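Local coordinates for tailspike protein (Acinetobacter phage vB_ApiP_P1, PDB 6E1R), which probably binds and hydrolyses the surface polysaccharide of its Acinetobacter host, working as a trimeric beta-helical phage tailspike, at residues F51-T56 with N68-Q73; N13-V18 with D31-L36; I318-N323 with G348-A353; C295-P300 with G327-I332. All coordinates share one frame; numbering follows the deposited sequence.

The four contacts form two clusters in one elongated subunit. Contacts 1 and 2 lie near its N-terminal end in a mixed sheet and join through neighbouring strands 34-37 and 49-53, where Phe51 O meets Val35 N; their centres are about 10 Å apart. Contacts 3 and 4 lie near the middle of the chain in the parallel beta-helix, about 9 Å apart between centres and 58 to 68 Å from the first two, again between centres. Contacts 2 and 4 are buried, 1 and 3 partly buried; all but contact 3 touch a neighbouring subunit. Backbone hydrogen bonds tie contacts 1, 2 and 3, water joins in at contact 3, and contact 4 relies mainly on apolar packing at a corner.

Contact 1 (F51-T56 with N68-Q73); sequences FKYDST and NGWVKQ
Tyr53 lays the edge of its ring on one face of the Trp70 indole, CD2 standing 3.5 Å from Trp70 CE2. The planes are turned 66° to each other, an edge-to-face pair, and Tyr53 CB adds a CH-pi contact over the six-membered ring. Phe51, on the same face of the sheet, packs its CB 3.8 Å from Trp70 CB. Leu24 of helix 21-25 touches both Phe51 and Trp70, while Trp70 NE1 bonds to Leu27 O.

Behind this aromatic pair, the backbones of strands 51-53 and 70-72 run antiparallel around the hydrogen-bonded pair Lys52 and Val71. Val71 N reaches Lys52 O at 2.8 Å in a nearly straight bond, and beyond the strand Asp54 N reaches Gly69 O at 2.7 Å. Val71 O takes two donors: Lys52 N in the carbonyl plane and, from well above that plane, Gln73 NE2 at 3.1 Å. The bend of Gln73 at chi2 (-61°) carries its amide to this oxygen and against Lys52 CB, 3.4 Å from NE2. The two antiparallel strands thus present two chemistries: a largely aromatic face with Phe51, Tyr53 and Trp70, and on the other Lys52, whose NZ bonds to Thr38 of the second subunit.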
# COMPACT_ATOMS: atom_id res chain seq x y z
N PHE A 51 22.68 -26.19 38.96
CA PHE A 51 21.90 -27.41 39.05
C PHE A 51 21.60 -27.72 40.51
O PHE A 51 22.48 -27.61 41.37
CB PHE A 51 22.64 -28.60 38.42
CG PHE A 51 22.66 -28.56 36.91
CD1 PHE A 51 23.59 -27.80 36.24
CD2 PHE A 51 21.73 -29.29 36.18
CE1 PHE A 51 23.61 -27.76 34.86
CE2 PHE A 51 21.75 -29.25 34.79
CZ PHE A 51 22.69 -28.49 34.13
N LYS A 52 20.36 -28.10 40.78
CA LYS A 52 19.92 -28.52 42.10
C LYS A 52 19.61 -30.01 42.05
O LYS A 52 19.04 -30.50 41.08
CB LYS A 52 18.68 -27.74 42.55
CG LYS A 52 18.21 -28.07 43.96
CD LYS A 52 17.01 -27.23 44.35
CE LYS A 52 17.39 -25.77 44.52
NZ LYS A 52 16.21 -24.93 44.88
N TYR A 53 20.02 -30.73 43.09
CA TYR A 53 19.86 -32.18 43.10
C TYR A 53 18.46 -32.56 43.57
O TYR A 53 17.88 -31.93 44.46
CB TYR A 53 20.90 -32.83 44.00
CG TYR A 53 20.97 -34.34 43.87
CD1 TYR A 53 20.33 -35.16 44.78
CD2 TYR A 53 21.65 -34.93 42.81
CE1 TYR A 53 20.38 -36.54 44.66
CE2 TYR A 53 21.70 -36.30 42.68
CZ TYR A 53 21.07 -37.10 43.61
OH TYR A 53 21.12 -38.47 43.48
N ASP A 54 17.92 -33.61 42.96
CA ASP A 54 16.60 -34.14 43.30
C ASP A 54 16.73 -35.66 43.38
O ASP A 54 16.94 -36.32 42.36
CB ASP A 54 15.55 -33.74 42.26
CG ASP A 54 14.13 -33.96 42.73
OD1 ASP A 54 13.88 -34.95 43.46
OD2 ASP A 54 13.25 -33.15 42.38
N SER A 55 16.61 -36.20 44.60
CA SER A 55 16.76 -37.64 44.79
C SER A 55 15.64 -38.43 44.13
O SER A 55 15.83 -39.61 43.83
CB SER A 55 16.82 -37.97 46.28
OG SER A 55 15.66 -37.53 46.96
N THR A 56 14.48 -37.81 43.91
CA THR A 56 13.38 -38.51 43.25
C THR A 56 13.70 -38.83 41.80
O THR A 56 13.21 -39.82 41.25
CB THR A 56 12.09 -37.69 43.34
OG1 THR A 56 12.27 -36.44 42.67
CG2 THR A 56 11.73 -37.43 44.79
N ASN A 68 21.02 -37.06 35.80
CA ASN A 68 21.27 -37.97 36.92
C ASN A 68 20.94 -37.30 38.26
O ASN A 68 21.72 -37.35 39.22
CB ASN A 68 22.70 -38.50 36.90
CG ASN A 68 22.90 -39.60 35.88
OD1 ASN A 68 21.95 -40.27 35.48
ND2 ASN A 68 24.14 -39.81 35.47
N GLY A 69 19.77 -36.68 38.32
CA GLY A 69 19.28 -36.05 39.53
C GLY A 69 19.51 -34.56 39.61
O GLY A 69 18.85 -33.88 40.41
N TRP A 70 20.42 -34.02 38.80
CA TRP A 70 20.71 -32.59 38.80
C TRP A 70 19.76 -31.90 37.83
O TRP A 70 19.84 -32.11 36.62
CB TRP A 70 22.17 -32.35 38.43
CG TRP A 70 23.10 -32.95 39.43
CD1 TRP A 70 23.78 -34.14 39.32
CD2 TRP A 70 23.44 -32.42 40.71
NE1 TRP A 70 24.53 -34.36 40.45
CE2 TRP A 70 24.33 -33.32 41.32
CE3 TRP A 70 23.08 -31.26 41.41
CZ2 TRP A 70 24.87 -33.11 42.59
CZ3 TRP A 70 23.61 -31.05 42.66
CH2 TRP A 70 24.50 -31.96 43.24
N VAL A 71 18.88 -31.06 38.37
CA VAL A 71 17.88 -30.37 37.56
C VAL A 71 18.41 -29.00 37.17
O VAL A 71 18.95 -28.27 38.02
CB VAL A 71 16.54 -30.25 38.31
CG1 VAL A 71 15.39 -30.58 37.37
CG2 VAL A 71 16.51 -31.19 39.50
N LYS A 72 18.27 -28.66 35.90
CA LYS A 72 18.70 -27.36 35.40
C LYS A 72 17.89 -26.25 36.06
O LYS A 72 16.66 -26.32 36.13
CB LYS A 72 18.53 -27.31 33.88
CG LYS A 72 19.21 -26.14 33.19
CD LYS A 72 18.96 -26.18 31.69
CE LYS A 72 19.75 -25.10 30.96
NZ LYS A 72 21.21 -25.22 31.22
N GLN A 73 18.59 -25.23 36.55
CA GLN A 73 17.95 -24.14 37.29
C GLN A 73 17.61 -22.94 36.43
O GLN A 73 16.89 -22.05 36.90
CB GLN A 73 18.85 -23.69 38.45
CG GLN A 73 19.07 -24.76 39.51
CD GLN A 73 17.78 -25.19 40.18
OE1 GLN A 73 17.22 -24.47 41.02
NE2 GLN A 73 17.28 -26.37 39.81

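Contact 2 (N13-V18 with D31-L36); sequences NLKGVV and DGQVVL
With CG1 anti to its carbonyl carbon (chi1 -66°), Val17 lies next to Leu36, whose CG is anti to the backbone N (chi1 167°). The two side chains lie side by side and point the same way, Val17 CG1 3.7 Å from Leu36 CD2. They belong to a beta-alpha-beta unit in which strand 16-18, helix 21-25 and strand 34-37 follow one another, the helix carrying the chain across so that the strands pair in parallel.

The pairing is made by the backbone. Lys15 N donates to Val34 O at 3.0 Å, Leu36 N to Gly16 O at 3.1 Å, and Val18 N to Leu36 O at 2.7 Å. The strand axes diverge by 46°, a strongly twisted pair. Leu36 O also receives a CA-H...O contact from Val17.

Val35 lies on the other face from Val17 and Leu36, and its CG2 is met by Val18 CG1 at 4.0 Å, the side chains crossing at about a right angle; Leu24 of helix 21-25 touches Val35. Two residues before Gly16, Leu14 brings the end of its side chain toward segment 31-36, CD1 against Val34 CG1. This N-terminal end belongs to the trimer interface: Leu14 packs on Leu14 of the third subunit and on Val17 of the second, and Leu36 on His50 of the third. At the partly exposed margin the long chain of Lys15 runs across Gln33, whose OE1 accepts from Ser30 N, and the closest approach there is Lys15 CD to Gln33 OE1, 3.3 Å.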
# COMPACT_ATOMS: atom_id res chain seq x y z
N ASN A 13 25.30 -24.37 51.81
CA ASN A 13 26.48 -23.88 51.12
C ASN A 13 26.52 -24.41 49.69
O ASN A 13 25.84 -25.38 49.34
CB ASN A 13 27.76 -24.30 51.85
CG ASN A 13 27.99 -23.52 53.12
OD1 ASN A 13 27.58 -22.37 53.24
ND2 ASN A 13 28.64 -24.15 54.09
N LEU A 14 27.32 -23.75 48.86
CA LEU A 14 27.53 -24.22 47.49
C LEU A 14 28.35 -25.50 47.51
O LEU A 14 29.38 -25.58 48.18
CB LEU A 14 28.23 -23.14 46.67
CG LEU A 14 28.43 -23.42 45.17
CD1 LEU A 14 27.11 -23.47 44.45
CD2 LEU A 14 29.33 -22.36 44.55
N LYS A 15 27.88 -26.51 46.78
CA LYS A 15 28.57 -27.80 46.81
C LYS A 15 29.92 -27.73 46.10
O LYS A 15 30.93 -28.21 46.63
CB LYS A 15 27.69 -28.89 46.18
CG LYS A 15 28.36 -30.25 46.12
CD LYS A 15 27.40 -31.32 45.66
CE LYS A 15 28.10 -32.67 45.58
NZ LYS A 15 28.55 -33.14 46.92
N GLY A 16 29.95 -27.12 44.93
CA GLY A 16 31.19 -27.01 44.18
C GLY A 16 30.92 -26.51 42.78
O GLY A 16 29.83 -26.02 42.47
N VAL A 17 31.95 -26.62 41.94
CA VAL A 17 31.88 -26.19 40.55
C VAL A 17 32.38 -27.33 39.66
O VAL A 17 33.38 -27.98 39.97
CB VAL A 17 32.69 -24.90 40.31
CG1 VAL A 17 32.07 -23.74 41.06
CG2 VAL A 17 34.13 -25.09 40.73
N VAL A 18 31.66 -27.57 38.57
CA VAL A 18 32.05 -28.55 37.56
C VAL A 18 32.18 -27.83 36.23
O VAL A 18 31.60 -26.76 36.01
CB VAL A 18 31.05 -29.73 37.47
CG1 VAL A 18 30.88 -30.38 38.83
CG2 VAL A 18 29.71 -29.25 36.94
N ASP A 31 19.78 -34.04 48.42
CA ASP A 31 18.68 -33.14 48.10
C ASP A 31 19.02 -31.70 48.47
O ASP A 31 19.64 -31.43 49.50
CB ASP A 31 17.41 -33.57 48.84
CG ASP A 31 16.71 -34.73 48.17
OD1 ASP A 31 16.77 -34.83 46.93
OD2 ASP A 31 16.09 -35.55 48.89
N GLY A 32 18.62 -30.77 47.60
CA GLY A 32 18.82 -29.36 47.84
C GLY A 32 20.19 -28.83 47.48
O GLY A 32 20.36 -27.61 47.41
N GLN A 33 21.17 -29.70 47.26
CA GLN A 33 22.52 -29.23 46.96
C GLN A 33 22.56 -28.58 45.59
O GLN A 33 21.96 -29.07 44.63
CB GLN A 33 23.51 -30.39 47.03
CG GLN A 33 23.69 -30.98 48.41
CD GLN A 33 24.81 -32.00 48.48
OE1 GLN A 33 25.05 -32.73 47.52
NE2 GLN A 33 25.50 -32.05 49.61
N VAL A 34 23.28 -27.47 45.49
CA VAL A 34 23.37 -26.69 44.27
C VAL A 34 24.83 -26.69 43.82
O VAL A 34 25.74 -26.56 44.64
CB VAL A 34 22.84 -25.26 44.46
CG1 VAL A 34 23.72 -24.23 43.78
CG2 VAL A 34 21.40 -25.17 43.96
N VAL A 35 25.04 -26.85 42.51
CA VAL A 35 26.37 -26.87 41.91
C VAL A 35 26.39 -25.88 40.75
O VAL A 35 25.36 -25.54 40.18
CB VAL A 35 26.75 -28.29 41.44
CG1 VAL A 35 25.94 -28.69 40.22
CG2 VAL A 35 28.25 -28.41 41.18
N LEU A 36 27.59 -25.43 40.42
CA LEU A 36 27.82 -24.50 39.32
C LEU A 36 28.53 -25.23 38.19
O LEU A 36 29.64 -25.74 38.38
CB LEU A 36 28.63 -23.29 39.77
CG LEU A 36 29.21 -22.39 38.67
CD1 LEU A 36 28.13 -21.81 37.78
CD2 LEU A 36 30.04 -21.27 39.28

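Contact 3 (I318-N323 with G348-A353); sequences IKTLGN and GKNTMA
This is a parallel strand pairing between successive coils of the beta-helix, strand 316-320 lying beside strand 346-350 near the centre of the chain, with no other subunit touching it. Lys349 N donates to Ile318 O at 2.9 Å, and a longer bond runs from Thr320 N to Lys349 O at 3.3 Å, both approaching nearly in line with the acceptor carbonyl.

Among the residues in register, one pair is of the same kind: Lys319 and Lys349 lie side by side, their CG atoms 3.8 Å apart. Lys319 stays extended, whereas Lys349 bends at chi2 (58°), and the amino groups part to 6.7 Å between NZ atoms. A salt bridge to Glu373 probably offsets the charge of Lys349.

Further along, toward residues 351-352, side chains and water supplement the backbone bonds. Thr351 OG1 donates to Thr320 O at 2.6 Å, and its CG2 packs against Leu321 CD2. Thr320 OG1 is hydrogen-bonded to two waters: one also donates to Lys349 O, the other also accepts from Met352 N. The water-mediated links thus bridge the coils through a single hydroxyl. Selenomethionine Met352, extended beyond CG, brings CE alongside the backbone of Leu321 and Gly322. In-register parallel strands, with side chains aligned from coil to coil, are typical of the right-handed parallel beta-helix known from phage tailspikes.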
# COMPACT_ATOMS: atom_id res chain seq x y z
N ILE A 318 8.40 -10.66 -14.18
CA ILE A 318 7.44 -11.62 -13.66
C ILE A 318 6.80 -12.34 -14.84
O ILE A 318 6.48 -11.72 -15.86
CB ILE A 318 6.38 -10.95 -12.76
CG1 ILE A 318 5.43 -11.99 -12.17
CG2 ILE A 318 5.62 -9.87 -13.53
CD1 ILE A 318 4.59 -11.47 -11.03
N LYS A 319 6.63 -13.65 -14.71
CA LYS A 319 6.07 -14.49 -15.76
C LYS A 319 5.03 -15.42 -15.13
O LYS A 319 5.38 -16.31 -14.35
CB LYS A 319 7.15 -15.30 -16.47
CG LYS A 319 6.63 -16.22 -17.55
CD LYS A 319 7.76 -16.96 -18.25
CE LYS A 319 7.24 -17.87 -19.35
NZ LYS A 319 8.34 -18.51 -20.11
N THR A 320 3.76 -15.21 -15.47
CA THR A 320 2.68 -16.01 -14.94
C THR A 320 2.42 -17.22 -15.83
O THR A 320 2.56 -17.16 -17.06
CB THR A 320 1.40 -15.19 -14.80
OG1 THR A 320 1.15 -14.49 -16.03
CG2 THR A 320 1.52 -14.19 -13.66
N LEU A 321 2.04 -18.33 -15.20
CA LEU A 321 1.79 -19.59 -15.88
C LEU A 321 0.47 -20.17 -15.41
O LEU A 321 -0.16 -19.67 -14.47
CB LEU A 321 2.93 -20.59 -15.64
CG LEU A 321 4.29 -20.28 -16.27
CD1 LEU A 321 5.36 -21.18 -15.68
CD2 LEU A 321 4.21 -20.47 -17.77
N GLY A 322 0.05 -21.26 -16.05
CA GLY A 322 -1.13 -21.99 -15.66
C GLY A 322 -2.22 -21.92 -16.71
O GLY A 322 -2.02 -21.50 -17.85
N ASN A 323 -3.42 -22.34 -16.29
CA ASN A 323 -4.60 -22.34 -17.14
C ASN A 323 -5.62 -21.37 -16.54
O ASN A 323 -6.02 -21.53 -15.38
CB ASN A 323 -5.19 -23.75 -17.25
CG ASN A 323 -6.43 -23.80 -18.12
OD1 ASN A 323 -6.70 -22.88 -18.89
ND2 ASN A 323 -7.19 -24.88 -18.00
N GLY A 348 6.44 -7.62 -17.70
CA GLY A 348 5.43 -8.63 -17.48
C GLY A 348 5.26 -9.55 -18.67
O GLY A 348 4.97 -9.08 -19.78
N LYS A 349 5.44 -10.85 -18.47
CA LYS A 349 5.26 -11.85 -19.51
C LYS A 349 4.03 -12.69 -19.19
O LYS A 349 3.96 -13.29 -18.11
CB LYS A 349 6.49 -12.73 -19.65
CG LYS A 349 6.29 -13.93 -20.57
CD LYS A 349 5.88 -13.51 -21.97
CE LYS A 349 5.58 -14.72 -22.85
NZ LYS A 349 5.09 -14.34 -24.20
N ASN A 350 3.09 -12.73 -20.12
CA ASN A 350 1.87 -13.50 -19.96
C ASN A 350 1.94 -14.75 -20.82
O ASN A 350 2.40 -14.70 -21.97
CB ASN A 350 0.64 -12.68 -20.36
CG ASN A 350 0.34 -11.58 -19.37
OD1 ASN A 350 1.14 -11.27 -18.49
ND2 ASN A 350 -0.84 -10.97 -19.50
N THR A 351 1.51 -15.88 -20.26
CA THR A 351 1.32 -17.10 -21.02
C THR A 351 -0.15 -17.43 -21.25
O THR A 351 -0.45 -18.30 -22.07
CB THR A 351 2.02 -18.28 -20.34
OG1 THR A 351 1.49 -18.45 -19.01
CG2 THR A 351 3.51 -18.02 -20.26
N MSE A 352 -1.05 -16.77 -20.54
CA MSE A 352 -2.48 -16.87 -20.79
C MSE A 352 -2.95 -15.68 -21.61
O MSE A 352 -2.30 -14.63 -21.60
CB MSE A 352 -3.28 -16.93 -19.49
CG MSE A 352 -2.70 -17.81 -18.40
SE MSE A 352 -3.48 -17.28 -16.69
CE MSE A 352 -2.99 -18.82 -15.61
N ALA A 353 -4.07 -15.83 -22.30
CA ALA A 353 -4.65 -14.70 -23.01
C ALA A 353 -5.32 -13.75 -22.02
O ALA A 353 -5.87 -14.18 -21.01
CB ALA A 353 -5.65 -15.18 -24.05
O HOH W 1 -0.57 -15.08 -18.11
O HOH W 2 2.71 -12.17 -15.98

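Contact 4 (C295-P300 with G327-I332); sequences CTASSP and GFVPLI
Val329 forms the apolar centre, spreading its two methyl groups over residues 297-300: CG2 lies 3.9 Å from Ala297 CB, and CG1 lies 3.8 Å from Pro300 CA. With CG1 anti to the backbone N (chi1 178°), the branches straddle the Ser299 carbonyl, whose oxygen is close to both. The setting is a corner of the parallel beta-helix: the chain passes here from strand 293-297 to strand 301-304, and residues 327-330 lie over this corner one coil further on, leading into strand 331-338.

Next to the valine, Pro330 crosses Pro300, its CG 3.9 Å from Pro300 CD. Pro300 CB also approaches Leu331 CB at 4.4 Å. Both prolines and Leu331 meet the second subunit, Pro300 and Leu331 packing on its Gly362 and Pro330 on its Ala390, so this corner contributes to the trimer interface.

Further out the contact turns polar. The hydroxyls of the two serines bond away from it, Ser298 OG to Tyr272 O and Ser299 OG to His338 of the second subunit. Phe328 O is the acceptor at this edge: Ser298 CA approaches it at 3.2 Å in a CA-H...O contact, and Ser299 N makes a weak hydrogen bond to it, 3.3 Å long and bent to 132° at the hydrogen.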
# COMPACT_ATOMS: atom_id res chain seq x y z
N CYS A 295 5.64 -17.95 -11.69
CA CYS A 295 4.63 -18.49 -10.79
C CYS A 295 3.41 -18.95 -11.56
O CYS A 295 2.97 -18.29 -12.51
CB CYS A 295 4.22 -17.45 -9.74
SG CYS A 295 3.46 -15.97 -10.43
N THR A 296 2.87 -20.10 -11.15
CA THR A 296 1.53 -20.54 -11.53
C THR A 296 0.63 -20.12 -10.39
O THR A 296 0.46 -20.83 -9.40
CB THR A 296 1.49 -22.05 -11.77
OG1 THR A 296 2.41 -22.40 -12.80
CG2 THR A 296 0.09 -22.49 -12.16
N ALA A 297 0.06 -18.92 -10.50
CA ALA A 297 -0.61 -18.27 -9.39
C ALA A 297 -2.00 -17.80 -9.78
O ALA A 297 -2.35 -17.70 -10.96
CB ALA A 297 0.20 -17.07 -8.87
N SER A 298 -2.80 -17.52 -8.75
CA SER A 298 -4.06 -16.80 -8.87
C SER A 298 -4.04 -15.68 -7.84
O SER A 298 -3.11 -15.57 -7.04
CB SER A 298 -5.27 -17.72 -8.68
OG SER A 298 -5.28 -18.32 -7.40
N SER A 299 -5.07 -14.82 -7.89
CA SER A 299 -5.18 -13.61 -7.07
C SER A 299 -4.11 -12.60 -7.49
O SER A 299 -3.13 -12.97 -8.14
CB SER A 299 -5.08 -13.94 -5.58
OG SER A 299 -6.32 -14.38 -5.07
N PRO A 300 -4.27 -11.32 -7.15
CA PRO A 300 -3.31 -10.32 -7.62
C PRO A 300 -1.95 -10.44 -6.96
O PRO A 300 -1.78 -11.04 -5.89
CB PRO A 300 -3.98 -8.99 -7.23
CG PRO A 300 -4.85 -9.35 -6.08
CD PRO A 300 -5.39 -10.70 -6.42
N GLY A 327 -7.56 -20.90 -12.82
CA GLY A 327 -7.30 -19.71 -12.03
C GLY A 327 -6.27 -18.85 -12.72
O GLY A 327 -5.53 -19.32 -13.60
N PHE A 328 -6.22 -17.59 -12.31
CA PHE A 328 -5.30 -16.64 -12.92
C PHE A 328 -5.09 -15.47 -11.99
O PHE A 328 -5.85 -15.24 -11.05
CB PHE A 328 -5.83 -16.15 -14.28
CG PHE A 328 -7.12 -15.39 -14.19
CD1 PHE A 328 -7.13 -14.01 -14.07
CD2 PHE A 328 -8.34 -16.06 -14.23
CE1 PHE A 328 -8.32 -13.31 -13.99
CE2 PHE A 328 -9.53 -15.37 -14.15
CZ PHE A 328 -9.52 -13.99 -14.03
N VAL A 329 -4.03 -14.71 -12.27
CA VAL A 329 -3.77 -13.44 -11.61
C VAL A 329 -4.59 -12.38 -12.33
O VAL A 329 -4.46 -12.23 -13.55
CB VAL A 329 -2.27 -13.10 -11.61
CG1 VAL A 329 -2.03 -11.75 -10.95
CG2 VAL A 329 -1.48 -14.19 -10.91
N PRO A 330 -5.47 -11.66 -11.65
CA PRO A 330 -6.25 -10.62 -12.33
C PRO A 330 -5.45 -9.36 -12.56
O PRO A 330 -5.66 -8.65 -13.56
CB PRO A 330 -7.43 -10.38 -11.38
CG PRO A 330 -6.87 -10.71 -10.03
CD PRO A 330 -5.90 -11.84 -10.25
N LEU A 331 -4.54 -9.05 -11.65
CA LEU A 331 -3.82 -7.79 -11.68
C LEU A 331 -2.42 -7.97 -11.11
O LEU A 331 -2.24 -8.61 -10.07
CB LEU A 331 -4.57 -6.71 -10.89
CG LEU A 331 -3.80 -5.41 -10.63
CD1 LEU A 331 -3.49 -4.71 -11.94
CD2 LEU A 331 -4.59 -4.50 -9.70
N ILE A 332 -1.43 -7.38 -11.79
CA ILE A 332 -0.08 -7.23 -11.26
C ILE A 332 0.19 -5.73 -11.22
O ILE A 332 0.34 -5.09 -12.26
CB ILE A 332 0.96 -7.97 -12.10
CG1 ILE A 332 0.70 -9.47 -12.08
CG2 ILE A 332 2.36 -7.66 -11.59
CD1 ILE A 332 1.71 -10.28 -12.86